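Local coordinates for protein endo-1,3-beta-glucanase, family GH16 (Zobellia galactanivorans, PDB 4BPZ) that probably hydrolyses internal beta-1,3-glucosidic bonds of glucans such as laminarin, and in this structure binds a calcium ion and a mixed-linkage glucan trisaccharide, at residues N39-N44 with S78-T83; N120-E123 with G129-Y132; F160-L165 with E169-G174; L210-S213 with Y218-P221; I228-G231 with D237-E240. The protein carries 1 engineered substitution. All coordinates share one frame; numbering follows the deposited sequence. Where two conformers were deposited one is given.

Interaction 1. Residues N39-N44 with S78-T83; sequences NGSWHN and STKDYT. With BGC (beta-D-glucopyranose), chain C; GLC (alpha-D-glucopyranose), chain B; BGC (beta-D-glucopyranose), chain D.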
# COMPACT_ATOMS: atom_id res chain seq x y z
N ASN A 39 2.83 19.47 6.03
CA ASN A 39 2.14 20.83 6.15
C ASN A 39 0.70 20.76 5.68
O ASN A 39 0.28 21.60 4.86
CB ASN A 39 2.98 21.87 5.42
CG ASN A 39 4.37 21.98 6.04
OD1 ASN A 39 5.42 21.78 5.37
ND2 ASN A 39 4.40 22.24 7.31
N GLY A 40 -0.08 19.78 6.12
CA GLY A 40 -1.45 19.70 5.82
C GLY A 40 -1.79 18.87 4.60
O GLY A 40 -2.99 18.67 4.36
N SER A 41 -0.76 18.32 3.92
CA SER A 41 -0.97 17.49 2.72
C SER A 41 -0.23 16.16 2.82
O SER A 41 0.73 16.03 3.61
CB SER A 41 -0.48 18.26 1.49
OG SER A 41 -1.21 19.51 1.34
N TRP A 42 -0.62 15.25 1.94
CA TRP A 42 0.16 14.02 1.70
C TRP A 42 1.21 14.33 0.66
O TRP A 42 1.36 15.49 0.23
CB TRP A 42 -0.81 12.87 1.37
CG TRP A 42 -1.50 12.46 2.66
CD1 TRP A 42 -2.61 13.00 3.24
CD2 TRP A 42 -0.97 11.50 3.59
NE1 TRP A 42 -2.79 12.45 4.53
CE2 TRP A 42 -1.79 11.55 4.74
CE3 TRP A 42 0.14 10.67 3.58
CZ2 TRP A 42 -1.52 10.76 5.89
CZ3 TRP A 42 0.38 9.86 4.73
CH2 TRP A 42 -0.43 9.91 5.85
N HIS A 43 2.00 13.33 0.32
CA HIS A 43 3.09 13.45 -0.63
C HIS A 43 2.59 13.36 -2.05
O HIS A 43 1.40 13.16 -2.31
CB HIS A 43 4.15 12.42 -0.32
CG HIS A 43 4.64 12.53 1.10
ND1 HIS A 43 5.31 13.63 1.56
CD2 HIS A 43 4.52 11.64 2.14
CE1 HIS A 43 5.65 13.41 2.86
NE2 HIS A 43 5.19 12.17 3.20
N ASN A 44 3.53 13.45 -3.01
CA ASN A 44 3.22 13.21 -4.40
C ASN A 44 2.17 14.14 -4.98
O ASN A 44 1.46 13.74 -5.94
CB ASN A 44 2.85 11.73 -4.65
CG ASN A 44 3.81 10.78 -4.02
OD1 ASN A 44 5.02 10.88 -4.30
ND2 ASN A 44 3.34 9.87 -3.19
N SER A 78 -6.51 22.30 7.29
CA SER A 78 -6.16 21.96 5.89
C SER A 78 -7.39 21.36 5.25
O SER A 78 -7.83 20.31 5.71
CB SER A 78 -5.01 21.02 5.89
OG SER A 78 -4.84 20.51 4.52
N THR A 79 -7.95 21.97 4.20
CA THR A 79 -9.14 21.41 3.52
C THR A 79 -8.70 20.73 2.26
O THR A 79 -7.86 21.31 1.50
CB THR A 79 -10.12 22.52 3.22
OG1 THR A 79 -10.49 23.16 4.47
CG2 THR A 79 -11.37 22.00 2.56
N LYS A 80 -9.25 19.55 2.02
CA LYS A 80 -9.03 18.85 0.78
C LYS A 80 -10.40 18.51 0.20
O LYS A 80 -11.44 18.58 0.88
CB LYS A 80 -8.23 17.54 1.01
CG LYS A 80 -6.85 17.74 1.57
CD LYS A 80 -5.92 18.42 0.54
CE LYS A 80 -4.54 18.70 1.16
NZ LYS A 80 -3.73 19.59 0.36
N ASP A 81 -10.37 18.13 -1.07
CA ASP A 81 -11.61 17.88 -1.83
C ASP A 81 -11.97 16.40 -1.93
O ASP A 81 -13.00 16.06 -2.52
CB ASP A 81 -11.43 18.41 -3.27
CG ASP A 81 -11.32 19.90 -3.33
OD1 ASP A 81 -11.79 20.57 -2.37
OD2 ASP A 81 -10.78 20.40 -4.34
N TYR A 82 -11.14 15.49 -1.38
CA TYR A 82 -11.36 14.07 -1.41
C TYR A 82 -11.01 13.50 -0.07
O TYR A 82 -10.07 13.99 0.59
CB TYR A 82 -10.52 13.34 -2.49
CG TYR A 82 -10.75 13.92 -3.88
CD1 TYR A 82 -9.97 15.02 -4.31
CD2 TYR A 82 -11.75 13.47 -4.69
CE1 TYR A 82 -10.24 15.65 -5.54
CE2 TYR A 82 -12.04 14.06 -5.95
CZ TYR A 82 -11.26 15.13 -6.35
OH TYR A 82 -11.57 15.71 -7.55
N THR A 83 -11.64 12.40 0.27
CA THR A 83 -11.26 11.59 1.47
C THR A 83 -11.04 10.17 1.06
O THR A 83 -11.61 9.67 0.05
CB THR A 83 -12.40 11.68 2.55
OG1 THR A 83 -13.57 11.13 1.99
CG2 THR A 83 -12.60 13.05 3.06
C2 BGC C . 6.68 9.64 -1.75
C3 BGC C . 7.72 10.11 -0.78
C4 BGC C . 7.33 9.71 0.69
C5 BGC C . 7.06 8.18 0.75
C6 BGC C . 6.51 7.70 2.08
C1 BGC C . 6.44 8.13 -1.53
O2 BGC C . 7.12 9.90 -3.05
O3 BGC C . 7.74 11.54 -0.86
O4 BGC C . 8.38 9.91 1.63
O5 BGC C . 6.01 7.89 -0.21
O6 BGC C . 5.25 8.24 2.41
C1 GLC B . 5.46 4.21 -3.80
C2 GLC B . 5.87 5.72 -3.67
C3 GLC B . 5.07 6.30 -2.50
C4 GLC B . 3.63 6.09 -2.69
C5 GLC B . 3.45 4.60 -2.64
C6 GLC B . 2.01 4.14 -2.80
O1 GLC B . 6.07 3.39 -2.83
O2 GLC B . 7.26 5.75 -3.48
O3 GLC B . 5.37 7.76 -2.39
O4 GLC B . 2.89 6.76 -1.65
O5 GLC B . 4.18 4.03 -3.75
O6 GLC B . 1.46 4.56 -4.05
C2 BGC D . 9.25 11.11 3.51
C3 BGC D . 9.35 12.49 4.09
C4 BGC D . 10.08 13.44 3.12
C5 BGC D . 9.37 13.34 1.74
C6 BGC D . 10.03 14.28 0.75
C1 BGC D . 8.54 11.19 2.17
O2 BGC D . 8.55 10.27 4.41
O3 BGC D . 10.13 12.47 5.25
O4 BGC D . 9.96 14.76 3.61
O5 BGC D . 9.32 11.98 1.30
O6 BGC D . 9.25 14.24 -0.45

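Interaction 2. Residues N120-E123 with G129-Y132; sequences NSNE and GEQY. With BGC (beta-D-glucopyranose), chain C.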
# COMPACT_ATOMS: atom_id res chain seq x y z
N ASN A 120 11.60 1.25 10.40
CA ASN A 120 12.37 2.42 10.88
C ASN A 120 12.04 3.64 10.11
O ASN A 120 12.74 4.68 10.31
CB ASN A 120 13.89 2.11 10.76
CG ASN A 120 14.37 1.78 9.38
OD1 ASN A 120 13.57 1.73 8.39
ND2 ASN A 120 15.67 1.66 9.22
N SER A 121 10.93 3.71 9.36
CA SER A 121 10.59 4.93 8.62
C SER A 121 10.35 6.13 9.49
O SER A 121 10.59 7.27 9.08
CB SER A 121 9.34 4.70 7.73
OG SER A 121 8.20 4.63 8.58
N ASN A 122 9.75 5.90 10.65
CA ASN A 122 9.31 6.97 11.49
C ASN A 122 8.41 7.94 10.77
O ASN A 122 8.38 9.13 11.06
CB ASN A 122 10.50 7.66 12.24
CG ASN A 122 10.05 8.64 13.31
OD1 ASN A 122 9.05 8.39 14.01
ND2 ASN A 122 10.85 9.69 13.51
N GLU A 123 7.60 7.49 9.84
CA GLU A 123 6.67 8.35 9.17
C GLU A 123 5.69 8.93 10.14
O GLU A 123 5.18 8.25 11.07
CB GLU A 123 5.91 7.55 8.07
CG GLU A 123 4.81 8.37 7.46
CD GLU A 123 4.39 7.79 6.14
OE1 GLU A 123 5.08 8.05 5.12
OE2 GLU A 123 3.43 6.97 6.10
N GLY A 129 6.73 4.65 15.09
CA GLY A 129 7.61 5.71 15.57
C GLY A 129 9.04 5.40 15.38
O GLY A 129 9.47 4.98 14.30
N GLU A 130 9.84 5.66 16.46
CA GLU A 130 11.30 5.46 16.42
C GLU A 130 11.68 4.12 17.09
O GLU A 130 12.85 3.93 17.44
CB GLU A 130 12.08 6.63 17.08
CG GLU A 130 11.79 7.91 16.37
CD GLU A 130 12.58 9.13 16.88
OE1 GLU A 130 13.81 9.19 16.66
OE2 GLU A 130 11.91 9.98 17.51
N GLN A 131 10.76 3.20 17.18
CA GLN A 131 11.14 1.88 17.83
C GLN A 131 12.33 1.22 17.19
O GLN A 131 13.12 0.63 17.93
CB GLN A 131 9.93 0.92 17.72
CG GLN A 131 8.78 1.28 18.66
CD GLN A 131 7.60 0.32 18.46
OE1 GLN A 131 7.82 -0.80 18.06
NE2 GLN A 131 6.44 0.79 18.65
N TYR A 132 12.40 1.17 15.86
CA TYR A 132 13.40 0.44 15.14
C TYR A 132 14.53 1.32 14.70
O TYR A 132 15.58 0.79 14.26
CB TYR A 132 12.81 -0.23 13.89
CG TYR A 132 11.85 -1.34 14.24
CD1 TYR A 132 12.22 -2.62 14.56
CD2 TYR A 132 10.47 -1.05 14.33
CE1 TYR A 132 11.18 -3.60 14.86
CE2 TYR A 132 9.54 -1.99 14.67
CZ TYR A 132 9.90 -3.22 14.94
OH TYR A 132 8.92 -4.12 15.37
C2 BGC C . 6.68 9.64 -1.75
C3 BGC C . 7.72 10.11 -0.78
C4 BGC C . 7.33 9.71 0.69
C5 BGC C . 7.06 8.18 0.75
C6 BGC C . 6.51 7.70 2.08
C1 BGC C . 6.44 8.13 -1.53
O2 BGC C . 7.12 9.90 -3.05
O3 BGC C . 7.74 11.54 -0.86
O4 BGC C . 8.38 9.91 1.63
O5 BGC C . 6.01 7.89 -0.21
O6 BGC C . 5.25 8.24 2.41
O HOH W 1 8.43 3.84 12.10

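Interaction 3. Residues F160-L165 with E169-G174; sequences FHWSDL and EYQNLG. With GLC (alpha-D-glucopyranose), chain B.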
# COMPACT_ATOMS: atom_id res chain seq x y z
N PHE A 160 10.35 -0.66 -6.49
CA PHE A 160 11.16 -0.56 -5.30
C PHE A 160 11.74 0.82 -5.18
O PHE A 160 12.18 1.38 -6.21
CB PHE A 160 12.30 -1.63 -5.39
CG PHE A 160 11.82 -3.03 -5.44
CD1 PHE A 160 11.42 -3.66 -6.62
CD2 PHE A 160 11.71 -3.78 -4.22
CE1 PHE A 160 10.94 -4.97 -6.61
CE2 PHE A 160 11.27 -5.06 -4.24
CZ PHE A 160 10.86 -5.68 -5.41
N HIS A 161 11.77 1.33 -3.98
CA HIS A 161 12.35 2.67 -3.70
C HIS A 161 13.24 2.55 -2.50
O HIS A 161 12.77 2.08 -1.43
CB HIS A 161 11.27 3.70 -3.41
CG HIS A 161 10.23 3.88 -4.46
ND1 HIS A 161 9.15 3.04 -4.70
CD2 HIS A 161 10.21 4.78 -5.48
CE1 HIS A 161 8.46 3.51 -5.76
NE2 HIS A 161 9.09 4.55 -6.21
N TRP A 162 14.51 2.95 -2.61
CA TRP A 162 15.41 2.81 -1.49
C TRP A 162 16.62 3.64 -1.72
O TRP A 162 16.87 4.16 -2.83
CB TRP A 162 15.82 1.37 -1.24
CG TRP A 162 16.83 0.81 -2.17
CD1 TRP A 162 18.21 0.63 -1.86
CD2 TRP A 162 16.65 0.30 -3.52
NE1 TRP A 162 18.81 0.01 -2.90
CE2 TRP A 162 17.93 -0.26 -3.93
CE3 TRP A 162 15.57 0.22 -4.37
CZ2 TRP A 162 18.16 -0.76 -5.21
CZ3 TRP A 162 15.74 -0.31 -5.65
CH2 TRP A 162 17.08 -0.74 -6.08
N SER A 163 17.38 3.91 -0.68
CA SER A 163 18.77 4.36 -0.84
C SER A 163 19.68 3.31 -0.26
O SER A 163 19.31 2.63 0.71
CB SER A 163 19.03 5.75 -0.26
OG SER A 163 18.64 5.87 1.08
N ASP A 164 20.80 3.09 -0.92
CA ASP A 164 21.80 2.13 -0.44
C ASP A 164 22.25 2.51 0.97
O ASP A 164 22.34 3.71 1.29
CB ASP A 164 22.93 2.04 -1.44
CG ASP A 164 22.79 0.81 -2.32
OD1 ASP A 164 21.67 0.20 -2.67
OD2 ASP A 164 23.89 0.44 -2.62
N LEU A 165 22.53 1.57 1.83
CA LEU A 165 22.95 1.90 3.20
C LEU A 165 24.23 2.66 3.24
O LEU A 165 24.48 3.43 4.16
CB LEU A 165 23.09 0.62 4.03
CG LEU A 165 21.86 0.34 4.90
CD1 LEU A 165 20.90 0.31 3.77
CD2 LEU A 165 21.84 -0.95 5.67
N GLU A 169 22.41 7.66 -2.30
CA GLU A 169 22.02 7.55 -3.76
C GLU A 169 20.57 6.90 -3.82
O GLU A 169 20.39 5.71 -3.43
CB GLU A 169 22.93 6.63 -4.62
CG GLU A 169 24.39 7.02 -4.75
CD GLU A 169 24.67 8.13 -5.75
OE1 GLU A 169 23.79 9.03 -5.95
OE2 GLU A 169 25.79 8.10 -6.33
N TYR A 170 19.57 7.67 -4.21
CA TYR A 170 18.19 7.17 -4.33
C TYR A 170 18.02 6.23 -5.48
O TYR A 170 18.40 6.59 -6.62
CB TYR A 170 17.24 8.34 -4.44
CG TYR A 170 15.81 8.04 -4.78
CD1 TYR A 170 15.08 7.19 -3.98
CD2 TYR A 170 15.14 8.62 -5.86
CE1 TYR A 170 13.77 6.85 -4.27
CE2 TYR A 170 13.79 8.35 -6.13
CZ TYR A 170 13.09 7.47 -5.33
OH TYR A 170 11.78 7.25 -5.65
N GLN A 171 17.45 5.06 -5.27
CA GLN A 171 17.21 4.10 -6.35
C GLN A 171 15.71 3.90 -6.47
O GLN A 171 15.01 3.80 -5.44
CB GLN A 171 17.81 2.69 -6.01
CG GLN A 171 19.27 2.60 -5.49
CD GLN A 171 20.20 2.72 -6.61
OE1 GLN A 171 21.03 3.59 -6.60
NE2 GLN A 171 20.04 1.85 -7.61
N ASN A 172 15.23 3.76 -7.70
CA ASN A 172 13.77 3.55 -7.94
C ASN A 172 13.67 2.78 -9.18
O ASN A 172 14.05 3.26 -10.24
CB ASN A 172 13.19 5.00 -8.08
CG ASN A 172 11.83 5.13 -8.71
OD1 ASN A 172 11.05 4.21 -8.71
ND2 ASN A 172 11.47 6.37 -9.07
N LEU A 173 13.17 1.57 -9.13
CA LEU A 173 13.08 0.75 -10.34
C LEU A 173 12.02 -0.28 -10.17
O LEU A 173 11.61 -0.56 -9.05
CB LEU A 173 14.43 0.17 -10.82
CG LEU A 173 15.27 -0.39 -9.69
CD1 LEU A 173 14.70 -1.62 -9.11
CD2 LEU A 173 16.64 -0.77 -10.26
N GLY A 174 11.57 -0.86 -11.25
CA GLY A 174 10.59 -1.88 -11.21
C GLY A 174 10.07 -2.21 -12.56
O GLY A 174 10.73 -2.02 -13.57
C1 GLC B . 5.46 4.21 -3.80
C2 GLC B . 5.87 5.72 -3.67
C3 GLC B . 5.07 6.30 -2.50
C4 GLC B . 3.63 6.09 -2.69
C5 GLC B . 3.45 4.60 -2.64
C6 GLC B . 2.01 4.14 -2.80
O1 GLC B . 6.07 3.39 -2.83
O2 GLC B . 7.26 5.75 -3.48
O3 GLC B . 5.37 7.76 -2.39
O4 GLC B . 2.89 6.76 -1.65
O5 GLC B . 4.18 4.03 -3.75
O6 GLC B . 1.46 4.56 -4.05

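Interaction 4. Residues L210-S213 with Y218-P221; sequences LKNS and YNAP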
# COMPACT_ATOMS: atom_id res chain seq x y z
N LEU A 210 14.04 -8.13 -7.71
CA LEU A 210 15.21 -7.37 -7.33
C LEU A 210 16.08 -8.18 -6.44
O LEU A 210 15.60 -8.71 -5.41
CB LEU A 210 14.77 -6.09 -6.60
CG LEU A 210 15.95 -5.22 -6.10
CD1 LEU A 210 16.87 -4.73 -7.25
CD2 LEU A 210 15.38 -4.04 -5.33
N LYS A 211 17.33 -8.36 -6.80
CA LYS A 211 18.30 -9.02 -5.93
C LYS A 211 18.46 -8.28 -4.63
O LYS A 211 18.56 -7.06 -4.60
CB LYS A 211 19.63 -9.09 -6.71
CG LYS A 211 20.71 -9.75 -5.93
CD LYS A 211 22.00 -9.75 -6.77
CE LYS A 211 23.13 -10.33 -5.99
NZ LYS A 211 22.86 -11.77 -5.68
N ASN A 212 18.47 -9.02 -3.52
CA ASN A 212 18.72 -8.43 -2.22
C ASN A 212 20.19 -8.43 -1.85
O ASN A 212 20.97 -9.17 -2.43
CB ASN A 212 17.87 -9.20 -1.16
CG ASN A 212 17.61 -8.40 0.11
OD1 ASN A 212 16.85 -8.94 1.01
ND2 ASN A 212 18.05 -7.23 0.23
N SER A 213 20.60 -7.56 -0.95
CA SER A 213 21.96 -7.54 -0.47
C SER A 213 21.89 -6.79 0.86
O SER A 213 21.00 -5.97 1.16
CB SER A 213 22.95 -6.82 -1.43
OG SER A 213 22.89 -5.43 -1.30
N TYR A 218 16.37 -3.89 2.99
CA TYR A 218 15.41 -4.98 2.85
C TYR A 218 15.83 -6.21 3.65
O TYR A 218 15.59 -7.34 3.29
CB TYR A 218 15.19 -5.36 1.39
CG TYR A 218 14.70 -4.18 0.54
CD1 TYR A 218 13.47 -3.61 0.78
CD2 TYR A 218 15.45 -3.65 -0.49
CE1 TYR A 218 12.99 -2.57 -0.00
CE2 TYR A 218 14.98 -2.62 -1.25
CZ TYR A 218 13.77 -2.07 -1.05
OH TYR A 218 13.27 -1.08 -1.87
N ASN A 219 16.49 -5.96 4.82
CA ASN A 219 16.92 -7.06 5.73
C ASN A 219 16.53 -6.75 7.15
O ASN A 219 17.08 -7.33 8.11
CB ASN A 219 18.43 -7.34 5.60
CG ASN A 219 18.73 -7.78 4.17
OD1 ASN A 219 18.42 -8.89 3.72
ND2 ASN A 219 19.26 -6.80 3.44
N ALA A 220 15.56 -5.86 7.33
CA ALA A 220 15.08 -5.44 8.62
C ALA A 220 13.54 -5.33 8.48
O ALA A 220 13.01 -5.36 7.37
CB ALA A 220 15.70 -4.12 9.02
N PRO A 221 12.81 -5.08 9.56
CA PRO A 221 11.34 -5.25 9.46
C PRO A 221 10.70 -4.21 8.59
O PRO A 221 11.10 -3.03 8.62
CB PRO A 221 10.85 -5.11 10.91
CG PRO A 221 12.05 -5.71 11.74
CD PRO A 221 13.25 -5.05 10.99

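Interaction 5. Residues I228-G231 with D237-E240; sequences IAMG and DIPE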
# COMPACT_ATOMS: atom_id res chain seq x y z
N ILE A 228 -6.00 4.19 -0.99
CA ILE A 228 -6.30 4.81 -2.33
C ILE A 228 -5.91 6.25 -2.25
O ILE A 228 -6.58 7.00 -1.51
CB ILE A 228 -7.77 4.69 -2.78
CG1 ILE A 228 -8.37 3.29 -2.68
CG2 ILE A 228 -7.84 5.22 -4.22
CD1 ILE A 228 -9.88 3.32 -2.92
N ALA A 229 -4.91 6.69 -2.98
CA ALA A 229 -4.66 8.13 -3.13
C ALA A 229 -5.54 8.64 -4.27
O ALA A 229 -5.91 7.89 -5.17
CB ALA A 229 -3.19 8.35 -3.41
N MET A 230 -5.82 9.92 -4.25
CA MET A 230 -6.57 10.61 -5.35
C MET A 230 -5.66 11.64 -5.99
O MET A 230 -5.06 12.47 -5.32
CB MET A 230 -7.78 11.27 -4.82
CG MET A 230 -8.87 10.30 -4.36
SD MET A 230 -9.47 9.14 -5.66
CE MET A 230 -10.08 10.29 -6.91
N GLY A 231 -5.58 11.60 -7.33
CA GLY A 231 -4.75 12.56 -8.04
C GLY A 231 -3.29 12.36 -7.71
O GLY A 231 -2.79 11.27 -7.45
N ASP A 237 -5.27 13.41 -13.42
CA ASP A 237 -6.48 14.22 -13.44
C ASP A 237 -7.69 13.36 -12.99
O ASP A 237 -7.85 12.17 -13.35
CB ASP A 237 -6.76 14.72 -14.84
CG ASP A 237 -5.61 15.64 -15.35
OD1 ASP A 237 -4.89 16.28 -14.55
OD2 ASP A 237 -5.42 15.61 -16.59
N ILE A 238 -8.52 14.04 -12.18
CA ILE A 238 -9.71 13.36 -11.67
C ILE A 238 -10.90 13.97 -12.38
O ILE A 238 -11.06 15.21 -12.43
CB ILE A 238 -9.86 13.58 -10.16
CG1 ILE A 238 -8.59 13.17 -9.38
CG2 ILE A 238 -11.14 12.89 -9.63
CD1 ILE A 238 -8.55 13.70 -7.95
N PRO A 239 -11.78 13.15 -13.02
CA PRO A 239 -12.98 13.73 -13.69
C PRO A 239 -13.81 14.53 -12.74
O PRO A 239 -13.96 14.23 -11.57
CB PRO A 239 -13.73 12.49 -14.17
CG PRO A 239 -12.70 11.46 -14.34
CD PRO A 239 -11.70 11.68 -13.16
N GLU A 240 -14.34 15.64 -13.30
CA GLU A 240 -15.20 16.50 -12.51
C GLU A 240 -16.41 15.73 -11.90
O GLU A 240 -16.84 16.05 -10.80
CB GLU A 240 -15.74 17.63 -13.38
CG GLU A 240 -16.67 18.55 -12.59
CD GLU A 240 -18.17 18.01 -12.32
OE1 GLU A 240 -18.75 17.14 -13.10
OE2 GLU A 240 -18.82 18.48 -11.27

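Interaction 1. Residues N39-N44 with S78-T83
G40 and S78 stand with their CA atoms 5.2 Å apart where the loop 39-44 passes the strand 78-80, and the backbones meet at that point rather than running alongside each other. S78 donates through OG to the carbonyl oxygen G40 O at 2.6 Å, approaching at a C=O...OG angle of 124° and tilted 35° from the carbonyl plane. With OG anti to the S78 backbone N, the hydroxyl meets G40 O. K80 supplies the second grip: its chain bends once, at chi2, then runs out straight so that NZ donates to S41 OG at 2.7 Å, while its CE lies 3.6 Å from G40 O. In the beta-jelly-roll sandwich of glycoside hydrolase family 16, this ties an edge strand to a loop whose far end lines the glucan cleft. There N44 engages two sugars: OD1 accepts from O2 of the BGC in chain C at 2.6 Å, and ND2 donates to O3 of GLC at 3.0 Å with an N-H...O angle of 164°. N44 ND2 also bonds E46. The H43 ring carries C4 of that BGC and C1 of the BGC in chain D over one face, each 3.6 Å above the plane.

Interaction 2. Residues N120-E123 with G129-Y132
N122 meets G129 and E130, and N120 meets Y132, in a surface contact between two parts of the single long loop that joins the strands 110-118 and 142-144. Neither segment is regular structure, and the loop doubles back far enough to bring N122 CA and G129 CA to 4.6 Å. The evidence for contact is mostly van der Waals. N122 puts its amide across the second segment with CG opposite its backbone N (chi1 -171°): OD1 rests 3.3 Å from G129 C, and ND2 is 3.5 Å from E130 CG. The amide and the E130 carboxylate are turned only 24° from each other, yet the polar partner of N122 ND2 is N134. The N122 backbone adds a CA-H...O contact from CA to G129 O at 3.4 Å. A water fills out this junction, accepting from N122 N at 2.8 Å and standing 2.7 Å from G129 O. Further along, N120 CB and Y132 CB pack at 4.1 Å.

The first segment is stiffened from within, since S121 OG accepts from E123 N with an N-H...O angle of 162°, closing an ST turn; Y223 bonds the same hydroxyl. E123 then extends to the bound glucan, its OE1 accepting from O6 of the BGC in chain C at 2.7 Å. Its other oxygen, OE2, is held by a salt bridge to R86 and a hydrogen bond from Q33. A folded loop at the rim of the sandwich that presents an acidic side chain to a bound sugar is in keeping with the open glucan-binding cleft of family 16 enzymes.

Interaction 3. Residues F160-L165 with E169-G174
F160 to S163 pair with Y170 to L173 in an antiparallel beta hairpin, the strands 155-163 and 170-178 of the family 16 jelly-roll sandwich. The short axes run at 167° and approach to 4.6 Å. F160-L173 and W162-Q171 are the hydrogen-bonded pairs, each with two bonds; F160 N to L173 O spans 2.9 Å and Q171 N to W162 O 2.7 Å, both nearly straight. Of the non-hydrogen-bonded pairs, H161-N172 lies between these two and S163-Y170 beyond W162-Q171, toward the turn.

The face carrying H161, S163, Y170 and N172 looks to the cleft. GLC O2 sits over the centre of the H161 imidazole, 3.3 Å above its plane, while Y170 lies alongside and brings OH to the ring edge, 2.9 Å from H161 CD2. N172 runs the same way beside the same edge, OD1 near H161 NE2 and its amide turned 31° from the imidazole. Outside the hairpin, D144 touches H161 and W137 meets the Y170 ring.

On the face of F160, W162, Q171 and L173 the indole dominates. W162 takes chi1 of 76°, which lays the ring across the neighbouring strand, where L173 CD1 meets its edge 3.8 Å from CZ3. L210 and the edge-to-face ring of Y218 flank the indole too. Its nitrogen is satisfied within the same segment, NE1 donating to D164 OD1 at 2.9 Å, with the oxygen close to the ring plane. Q171 makes a CH-pi contact here: its CB stands 3.3 Å from the centroid of the W162 six-membered ring, almost exactly on the ring normal.

Interaction 4. Residues L210-S213 with Y218-P221
N219 reaches back to S213 in a polar contact between these segments, where N219 ND2 donates weakly to S213 O at 3.0 Å; the N-H...O angle of 128° is the evidence for that weakness. S213 O has a second partner in T216, while N219 OD1 is bonded by the hydroxyl of Y95, so both ends of the N219 amide are engaged.

The flat groups meet without stacking. The side chains of N212 and N219 approach from opposite directions as near-parallel, displaced amides, their planes only 11° apart, and N212 CG lies 3.7 Å from N219 OD1. N212 CG is also 3.9 Å from the carbonyl oxygen Y218 O, which W193 NE1 bonds from outside. The ring of Y218 is steeply inclined to the N212 amide, the planes meeting at 69°.

The apolar part is small: L210 CD2 comes to 4.3 Å of Y218 CE2. F160 and M198 lie against both of these side chains. At the far end of the tyrosine ring, Y218 OH bonds the backbone oxygen of S142, the engineered serine of the glucan pocket.

Because the direct N219-S213 bond is weak, Y218 and N219 are probably held largely by partners outside the two segments: W193 at the Y218 backbone oxygen, S142 at the Y218 hydroxyl and Y95 at the N219 amide oxygen.

Interaction 5. Residues I228-G231 with D237-E240
I238 meets M230 and G231 in a van der Waals contact. The two side chains cross at about a right angle, so the methyl group M230 CE is set against both branches of the isoleucine, 3.9 Å from I238 CD1 and 3.9 Å from I238 CG2. I238 CD1 also stands 4.0 Å from M230 CB, and it reaches the backbone at G231 N, 3.7 Å away. One methyl therefore touches both the root and the end of the methionine as well as the peptide that follows it.

The torsions account for this fit. M230 bends twice, with chi2 -57° and chi3 -59°, which folds CE back toward the loop; I238 instead runs straight from CG1 to CD1, and so delivers CD1 into the angle between M230 CB and G231 N.

A second shell holds both partners. Y82 touches M230 and I238 alike, and L47 packs on I238, while Q48, T110 and F242 line M230. Backbone hydrogen bonds of M230 with L47 and of G231 with G109 fix the strand end. G231 has a positive phi of 66°, a conformation that suits glycine, and it is here that the chain leaves the strand 222-230 for the short helix 232-235. I238 comes just beyond that helix, in the loop leading to the strand 244-255. Apolar packing of a strand-to-strand connection against the end of strand 222-230 is part of the family 16 beta-sandwich.

Along the chain the five contacts follow in series, each closing before the next opens, and together they sample the ends and loops of the glycoside hydrolase family 16 sandwich. Interactions 1 and 5 lie on one side of its centre, 12 Å apart between centres, and touch through Y82, which packs on I238 and M230; their strands 82-93 and 222-230 are sheet neighbours. Interaction 4 lies on the opposite side, about 32 Å between centres from interaction 1, against interaction 3 (centres 11 Å apart), where Y218 and L210 meet F160 and W162. Interaction 2 touches interaction 4 through Y132 and P221. Interactions 1, 2 and 3 converge on the same trisaccharide, so separate loops and a hairpin jointly shape the cleft.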